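Local coordinates for outer surface protein (Bacillus cereus ATCC 14579, PDB 1X7F), which is of unknown function but probably acts as a 6-phospho-N-acetylmuramidase, cleaving glycosides of N-acetylmuramic acid 6-phosphate, at residues Glu36-Lys40 against Glu41-Ala45; Leu154-Ile157 against Leu158-Ala162; Tyr183-Phe186 against Ile187-Glu191. All coordinates share one frame; numbering follows the deposited sequence. Where two conformers were deposited one is given.

Contact 1: residues Glu36-Lys40 against Glu41-Ala45; sequences EHSTK and EKDMA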
loop_
_atom_site.group_PDB
_atom_site.type_symbol
_atom_site.label_atom_id
_atom_site.label_comp_id
_atom_site.label_asym_id
_atom_site.label_seq_id
_atom_site.Cartn_x
_atom_site.Cartn_y
_atom_site.Cartn_z
ATOM N N GLU A 36 -16.532 14.685 -13.746
ATOM C CA GLU A 36 -16.619 15.826 -14.670
ATOM C C GLU A 36 -15.639 15.706 -15.839
ATOM O O GLU A 36 -15.861 16.291 -16.897
ATOM C CB GLU A 36 -16.445 17.159 -13.935
ATOM C CG GLU A 36 -15.040 17.439 -13.429
ATOM C CD GLU A 36 -15.018 18.539 -12.393
ATOM O OE1 GLU A 36 -15.385 18.259 -11.231
ATOM O OE2 GLU A 36 -14.631 19.676 -12.739
ATOM N N HIS A 37 -14.572 14.933 -15.642
ATOM C CA HIS A 37 -13.587 14.680 -16.697
ATOM C C HIS A 37 -13.878 13.408 -17.499
ATOM O O HIS A 37 -13.023 12.947 -18.265
ATOM C CB HIS A 37 -12.178 14.598 -16.101
ATOM C CG HIS A 37 -11.745 15.845 -15.396
ATOM N ND1 HIS A 37 -11.960 17.106 -15.913
ATOM C CD2 HIS A 37 -11.100 16.024 -14.219
ATOM C CE1 HIS A 37 -11.472 18.008 -15.080
ATOM N NE2 HIS A 37 -10.939 17.378 -14.047
ATOM N N SER A 38 -15.083 12.857 -17.327
ATOM C CA SER A 38 -15.461 11.585 -17.944
ATOM C C SER A 38 -16.975 11.495 -18.201
ATOM O O SER A 38 -17.664 12.523 -18.244
ATOM C CB SER A 38 -14.978 10.425 -17.060
ATOM O OG SER A 38 -15.170 9.174 -17.696
ATOM N N THR A 39 -17.477 10.276 -18.415
ATOM C CA THR A 39 -18.917 10.022 -18.490
ATOM C C THR A 39 -19.336 9.061 -17.387
ATOM O O THR A 39 -18.519 8.300 -16.890
ATOM C CB THR A 39 -19.330 9.446 -19.869
ATOM O OG1 THR A 39 -18.713 8.164 -20.064
ATOM C CG2 THR A 39 -18.810 10.318 -21.022
ATOM N N LYS A 40 -20.609 9.100 -17.005
ATOM C CA LYS A 40 -21.125 8.215 -15.959
ATOM C C LYS A 40 -20.985 6.739 -16.352
ATOM O O LYS A 40 -20.767 5.896 -15.495
ATOM C CB LYS A 40 -22.578 8.561 -15.599
ATOM C CG LYS A 40 -23.600 8.188 -16.661
ATOM C CD LYS A 40 -24.978 8.730 -16.343
ATOM C CE LYS A 40 -25.929 8.465 -17.498
ATOM N NZ LYS A 40 -27.231 9.134 -17.283
ATOM N N GLU A 41 -21.087 6.455 -17.652
ATOM C CA GLU A 41 -20.962 5.103 -18.195
ATOM C C GLU A 41 -19.598 4.491 -17.888
ATOM O O GLU A 41 -19.519 3.425 -17.280
ATOM C CB GLU A 41 -21.198 5.092 -19.711
ATOM C CG GLU A 41 -22.592 5.521 -20.159
ATOM C CD GLU A 41 -22.713 7.023 -20.343
ATOM O OE1 GLU A 41 -23.742 7.590 -19.925
ATOM O OE2 GLU A 41 -21.783 7.639 -20.906
ATOM N N LYS A 42 -18.531 5.170 -18.299
ATOM C CA LYS A 42 -17.169 4.679 -18.072
ATOM C C LYS A 42 -16.763 4.682 -16.600
ATOM O O LYS A 42 -15.880 3.917 -16.203
ATOM C CB LYS A 42 -16.152 5.463 -18.909
ATOM C CG LYS A 42 -16.329 5.306 -20.423
ATOM C CD LYS A 42 -15.024 5.598 -21.166
ATOM C CE LYS A 42 -14.701 7.085 -21.207
ATOM N NZ LYS A 42 -15.577 7.822 -22.168
ATOM N N ASP A 43 -17.390 5.545 -15.801
ATOM C CA ASP A 43 -17.138 5.583 -14.356
ATOM C C ASP A 43 -17.804 4.379 -13.686
ATOM O O ASP A 43 -17.230 3.763 -12.780
ATOM C CB ASP A 43 -17.683 6.869 -13.721
ATOM C CG ASP A 43 -16.781 8.076 -13.928
ATOM O OD1 ASP A 43 -15.547 7.917 -14.119
ATOM O OD2 ASP A 43 -17.240 9.241 -13.893
ATOM N N MET A 44 -19.023 4.074 -14.127
ATOM C CA MET A 44 -19.785 2.943 -13.601
ATOM C C MET A 44 -19.156 1.621 -14.025
ATOM O O MET A 44 -19.052 0.703 -13.222
ATOM C CB MET A 44 -21.271 3.034 -13.998
ATOM C CG MET A 44 -22.015 4.137 -13.250
ATOM S SD MET A 44 -23.803 4.145 -13.385
ATOM C CE MET A 44 -24.060 4.674 -15.086
ATOM N N ALA A 45 -18.717 1.541 -15.279
ATOM C CA ALA A 45 -17.967 0.387 -15.765
ATOM C C ALA A 45 -16.669 0.150 -14.950
ATOM O O ALA A 45 -16.310 -0.994 -14.647
ATOM C CB ALA A 45 -17.672 0.537 -17.255
HETATM O O HOH W 1 -19.066 6.761 -22.289
#
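Thr39 OG1 meets both a water and, weakly, an amide of the first turn of helix 40-51. The oxygen of the water lies 2.7 Å from Thr39 OG1. Lys42 N points almost straight at the same hydroxyl, a weak capping bond of 3.5 Å from Lys42 N to Thr39 OG1. The threonine can serve as N-cap because OG1 sits between the backbone N and the carbonyl carbon (chi1 64°), which turns it to the amide three residues on. The water also donates to Glu41 OE2 and so bridges the two side chains. Glu41 is bent at its second torsion (chi2 87°), folding the carboxylate back over the preceding residues: OE2 lies 3.2 Å from Thr39 CB, while OE1 rests 3.3 Å from Lys40 CG. Lys40 itself runs out extended, its NZ leaning to Glu78 of helix 74-85 in a long, weak ion pair rather than touching the Glu41 carboxylate.

The main chain takes over from the cap. Asp43 N donates to Thr39 O over 3.2 Å, and Met44 N to Lys40 O over 2.9 Å. The Met44 side chain then runs close beside that second carbonyl oxygen, and its methyl CE packs on Lys40 CG at 3.9 Å. Ser38 and Asp43 face each other without bonding directly, Ser38 OG to Asp43 OD1 being 3.8 Å; both instead meet the hydroxyl of Tyr253, so one phenol ties the residue before the cap to the first turn. Tyr253 follows strand 246-249, the neighbour of strand 28-33 in the parallel sheet. The motif is a threonine N-cap, at the junction of the first strand and helix of what is, by its eight parallel strands, probably a TIM barrel.

Contact 2: residues Leu154-Ile157 against Leu158-Ala162; sequences LENI and LSHQA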
loop_
_atom_site.group_PDB
_atom_site.type_symbol
_atom_site.label_atom_id
_atom_site.label_comp_id
_atom_site.label_asym_id
_atom_site.label_seq_id
_atom_site.Cartn_x
_atom_site.Cartn_y
_atom_site.Cartn_z
ATOM N N LEU A 154 -4.903 16.289 15.483
ATOM C CA LEU A 154 -5.791 15.397 16.238
ATOM C C LEU A 154 -5.929 15.762 17.714
ATOM O O LEU A 154 -7.047 15.771 18.244
ATOM C CB LEU A 154 -5.344 13.936 16.099
ATOM C CG LEU A 154 -5.702 13.196 14.809
ATOM C CD1 LEU A 154 -4.960 11.864 14.742
ATOM C CD2 LEU A 154 -7.206 12.981 14.711
ATOM N N GLU A 155 -4.795 16.059 18.353
ATOM C CA GLU A 155 -4.743 16.448 19.771
ATOM C C GLU A 155 -5.642 17.649 20.041
ATOM O O GLU A 155 -6.234 17.767 21.114
ATOM C CB GLU A 155 -3.304 16.788 20.180
ATOM C CG GLU A 155 -2.245 15.783 19.732
ATOM C CD GLU A 155 -2.127 14.574 20.645
ATOM O OE1 GLU A 155 -2.533 14.661 21.826
ATOM O OE2 GLU A 155 -1.613 13.535 20.183
ATOM N N ASN A 156 -5.727 18.532 19.046
ATOM C CA ASN A 156 -6.566 19.723 19.082
ATOM C C ASN A 156 -8.050 19.350 18.951
ATOM O O ASN A 156 -8.861 19.703 19.813
ATOM C CB ASN A 156 -6.121 20.679 17.965
ATOM C CG ASN A 156 -6.772 22.044 18.055
ATOM O OD1 ASN A 156 -6.943 22.611 19.141
ATOM N ND2 ASN A 156 -7.120 22.596 16.897
ATOM N N ILE A 157 -8.378 18.612 17.886
ATOM C CA ILE A 157 -9.744 18.149 17.602
ATOM C C ILE A 157 -10.345 17.343 18.757
ATOM O O ILE A 157 -11.487 17.581 19.151
ATOM C CB ILE A 157 -9.787 17.328 16.275
ATOM C CG1 ILE A 157 -9.412 18.208 15.080
ATOM C CG2 ILE A 157 -11.165 16.692 16.057
ATOM C CD1 ILE A 157 -9.086 17.428 13.819
ATOM N N LEU A 158 -9.567 16.407 19.298
ATOM C CA LEU A 158 -10.038 15.530 20.374
ATOM C C LEU A 158 -10.097 16.198 21.756
ATOM O O LEU A 158 -10.716 15.657 22.679
ATOM C CB LEU A 158 -9.210 14.243 20.430
ATOM C CG LEU A 158 -9.169 13.397 19.148
ATOM C CD1 LEU A 158 -8.095 12.338 19.244
ATOM C CD2 LEU A 158 -10.518 12.766 18.838
ATOM N N SER A 159 -9.458 17.361 21.899
ATOM C CA SER A 159 -9.530 18.136 23.146
ATOM C C SER A 159 -10.899 18.796 23.298
ATOM O O SER A 159 -11.289 19.203 24.404
ATOM C CB SER A 159 -8.415 19.185 23.228
ATOM O OG SER A 159 -8.719 20.334 22.458
ATOM N N HIS A 160 -11.617 18.908 22.181
ATOM C CA HIS A 160 -13.026 19.300 22.194
ATOM C C HIS A 160 -13.883 18.029 22.286
ATOM O O HIS A 160 -13.372 16.926 22.094
ATOM C CB HIS A 160 -13.373 20.126 20.946
ATOM C CG HIS A 160 -12.409 21.241 20.670
ATOM N ND1 HIS A 160 -12.363 22.394 21.427
ATOM C CD2 HIS A 160 -11.452 21.377 19.720
ATOM C CE1 HIS A 160 -11.419 23.190 20.955
ATOM N NE2 HIS A 160 -10.851 22.597 19.920
ATOM N N GLN A 161 -15.167 18.174 22.606
ATOM C CA GLN A 161 -16.064 17.017 22.640
ATOM C C GLN A 161 -16.307 16.471 21.232
ATOM O O GLN A 161 -17.172 16.954 20.491
ATOM C CB GLN A 161 -17.375 17.348 23.358
ATOM C CG GLN A 161 -17.404 16.937 24.838
ATOM C CD GLN A 161 -16.490 17.776 25.733
ATOM O OE1 GLN A 161 -15.280 17.870 25.496
ATOM N NE2 GLN A 161 -17.068 18.366 26.774
ATOM N N ALA A 162 -15.513 15.463 20.875
ATOM C CA ALA A 162 -15.501 14.921 19.520
ATOM C C ALA A 162 -15.700 13.410 19.507
ATOM O O ALA A 162 -15.134 12.695 20.337
ATOM C CB ALA A 162 -14.196 15.280 18.825
#
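Ser159 grips the carbonyl oxygen of Asn156 with two donors at once. Its hydroxyl OG gives a short bond to Asn156 O, 2.7 Å, lying only moderately tilted from the carbonyl plane, whereas its amide N, 3.2 Å from Asn156 O, comes from well above that plane. A chi1 of 79° tucks the serine OG back over its own main chain, toward the Asn156 carbonyl. The same oxygen has His160 beside it as well: CD2 of the His160 imidazole approaches Asn156 O obliquely, to 3.1 Å, while Ser159 OG lies above the centre of one ring face. The Asn156 amide stands beyond, its plane turned 68° from the ring and OD1 4.0 Å from His160 NE2.

Around this carbonyl the main chain changes its bonding. Leu158 N donates to Leu154 O over 2.8 Å, a helical bond; one residue later, the amide of Ser159 reaches Glu155 O only weakly, and His160 N bonds weakly to Ile157 O across a type I turn from Ile157 to His160. Ile157 O also has Ala162 CB against it at 3.6 Å, where the chain comes back beside the helix.

Further out, Asn156 is held by ND2 bonding to Asp127 O. Ile157 and Leu154 reach Leu145 on strand 142-146; His160 and Ala162 lean on Ala132 of helix 129-134. Chemically, the serine hydroxyl supplements the backbone amides where the helical i-to-i+4 pattern gives way to i-to-i+3 bonds, so that the Asn156 carbonyl is well supplied with donors as the chain turns towards strand 167-170.

Contact 3: residues Tyr183-Phe186 against Ile187-Glu191; sequences YDYF and IRCSE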
loop_
_atom_site.group_PDB
_atom_site.type_symbol
_atom_site.label_atom_id
_atom_site.label_comp_id
_atom_site.label_asym_id
_atom_site.label_seq_id
_atom_site.Cartn_x
_atom_site.Cartn_y
_atom_site.Cartn_z
ATOM N N TYR A 183 10.094 10.260 2.705
ATOM C CA TYR A 183 9.794 9.105 3.520
ATOM C C TYR A 183 9.657 9.392 5.023
ATOM O O TYR A 183 8.655 9.034 5.629
ATOM C CB TYR A 183 10.809 7.969 3.288
ATOM C CG TYR A 183 10.390 6.720 4.018
ATOM C CD1 TYR A 183 9.330 5.949 3.545
ATOM C CD2 TYR A 183 11.021 6.332 5.202
ATOM C CE1 TYR A 183 8.930 4.810 4.210
ATOM C CE2 TYR A 183 10.626 5.184 5.884
ATOM C CZ TYR A 183 9.583 4.437 5.386
ATOM O OH TYR A 183 9.178 3.314 6.047
ATOM N N ASP A 184 10.665 9.999 5.634
ATOM C CA ASP A 184 10.611 10.203 7.087
ATOM C C ASP A 184 9.442 11.105 7.507
ATOM O O ASP A 184 8.816 10.859 8.536
ATOM C CB ASP A 184 11.944 10.731 7.639
ATOM C CG ASP A 184 13.070 9.688 7.593
ATOM O OD1 ASP A 184 12.814 8.452 7.594
ATOM O OD2 ASP A 184 14.272 10.031 7.569
ATOM N N TYR A 185 9.161 12.145 6.720
ATOM C CA TYR A 185 8.031 13.032 6.995
ATOM C C TYR A 185 6.708 12.258 6.923
ATOM O O TYR A 185 5.855 12.386 7.806
ATOM C CB TYR A 185 8.034 14.250 6.044
ATOM C CG TYR A 185 6.858 15.191 6.222
ATOM C CD1 TYR A 185 6.873 16.178 7.211
ATOM C CD2 TYR A 185 5.726 15.095 5.402
ATOM C CE1 TYR A 185 5.804 17.041 7.380
ATOM C CE2 TYR A 185 4.640 15.954 5.568
ATOM C CZ TYR A 185 4.683 16.916 6.563
ATOM O OH TYR A 185 3.619 17.770 6.741
ATOM N N PHE A 186 6.556 11.461 5.864
ATOM C CA PHE A 186 5.373 10.630 5.631
ATOM C C PHE A 186 5.073 9.679 6.795
ATOM O O PHE A 186 3.909 9.463 7.154
ATOM C CB PHE A 186 5.565 9.845 4.328
ATOM C CG PHE A 186 4.641 8.662 4.173
ATOM C CD1 PHE A 186 3.379 8.818 3.600
ATOM C CD2 PHE A 186 5.033 7.397 4.593
ATOM C CE1 PHE A 186 2.529 7.741 3.455
ATOM C CE2 PHE A 186 4.178 6.302 4.446
ATOM C CZ PHE A 186 2.926 6.482 3.875
ATOM N N ILE A 187 6.132 9.108 7.369
ATOM C CA ILE A 187 6.022 8.225 8.526
ATOM C C ILE A 187 5.580 8.980 9.784
ATOM O O ILE A 187 4.660 8.538 10.467
ATOM C CB ILE A 187 7.357 7.455 8.741
ATOM C CG1 ILE A 187 7.640 6.484 7.569
ATOM C CG2 ILE A 187 7.397 6.760 10.117
ATOM C CD1 ILE A 187 6.707 5.251 7.451
ATOM N N ARG A 188 6.227 10.103 10.095
ATOM C CA ARG A 188 5.802 10.941 11.230
ATOM C C ARG A 188 4.301 11.258 11.155
ATOM O O ARG A 188 3.583 11.081 12.138
ATOM C CB ARG A 188 6.616 12.250 11.330
ATOM C CG ARG A 188 8.052 12.078 11.832
ATOM C CD ARG A 188 8.769 13.377 12.263
ATOM N NE ARG A 188 8.670 14.455 11.275
ATOM C CZ ARG A 188 9.505 14.644 10.243
ATOM N NH1 ARG A 188 10.539 13.832 10.032
ATOM N NH2 ARG A 188 9.312 15.667 9.419
ATOM N N CYS A 189 3.850 11.714 9.985
ATOM C CA CYS A 189 2.440 12.024 9.731
ATOM C C CYS A 189 1.532 10.834 9.993
ATOM O O CYS A 189 0.546 10.948 10.717
ATOM C CB CYS A 189 2.229 12.471 8.280
ATOM S SG CYS A 189 2.876 14.094 7.849
ATOM N N SER A 190 1.865 9.702 9.379
ATOM C CA SER A 190 1.085 8.473 9.522
ATOM C C SER A 190 1.076 7.904 10.951
ATOM O O SER A 190 0.080 7.319 11.371
ATOM C CB SER A 190 1.572 7.418 8.526
ATOM O OG SER A 190 1.632 7.950 7.222
ATOM N N GLU A 191 2.180 8.076 11.678
ATOM C CA GLU A 191 2.288 7.628 13.077
ATOM C C GLU A 191 1.420 8.427 14.054
ATOM O O GLU A 191 1.076 7.932 15.124
ATOM C CB GLU A 191 3.746 7.646 13.544
ATOM C CG GLU A 191 4.497 6.358 13.245
ATOM C CD GLU A 191 5.973 6.431 13.589
ATOM O OE1 GLU A 191 6.593 5.357 13.761
ATOM O OE2 GLU A 191 6.514 7.557 13.680
#
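Tyr183 and Ile187, one helical turn apart, form a CH-pi contact: Ile187 CG1 sits 3.8 Å from the centroid of the phenol ring, over its face but displaced towards the rim. The isoleucine's CD1 continues along the ring to the hydroxyl, 3.4 Å from Tyr183 OH, and also touches Phe186 CD2 at 3.9 Å.

A second aromatic face is used by sulfur. Cys189 SG lies over the Tyr185 ring, 3.8 Å from its centroid and 26° off the normal, closest to the CE2 side. With chi1 at 177° the Tyr185 ring swings away from its own amide nitrogen and lies alongside the next turn, where it receives the thiol. Arg188 approaches the same ring at its edge, NH2 3.3 Å from Tyr185 CD1, with the guanidinium and phenol planes 76° apart, so no cation-pi stack results. Its NE is engaged in a salt bridge with Asp150, and the Tyr185 hydroxyl bonds to Ser148 O and Asp150 N.

Among the hydrogen bonds, Phe186 O takes two donors from Ser190, N at 3.0 Å and OG at 2.7 Å, from opposite faces of the carbonyl plane. Ser190 OG also covers the centre of one face of the Phe186 ring, and both residues engage His171, by a hydrogen bond and a ring stack respectively.

The i-to-i+4 main-chain bonds, with aromatic residues paired to the residue one turn on, are those of an alpha-helix, here the one that links strand 167-170 to strand 201-204 in the beta-alpha succession of a probable TIM barrel.

Overall arrangement
The three contacts follow one another in series within the N-terminal barrel-like part, none nesting or crossing. Contact 1 comes first, closing the turn between strand 28-33 and helix 40-51 and reaching to the loop after strand 246-249. Contact 2 closes the turn that leads from helix 153-157 to strand 167-170. Contact 3 then lies on helix 183-195, the next crossover, before strand 201-204. Contacts 2 and 3 are neighbours, their nearest atoms about 7 Å apart, and Leu154 and Leu158 touch His196, just past the end of that helix; the nearest atoms of contact 1 are about 26 Å from contact 2 and about 24 Å from contact 3. Through Tyr183 and Tyr374, contact 3 also joins the C-terminal part.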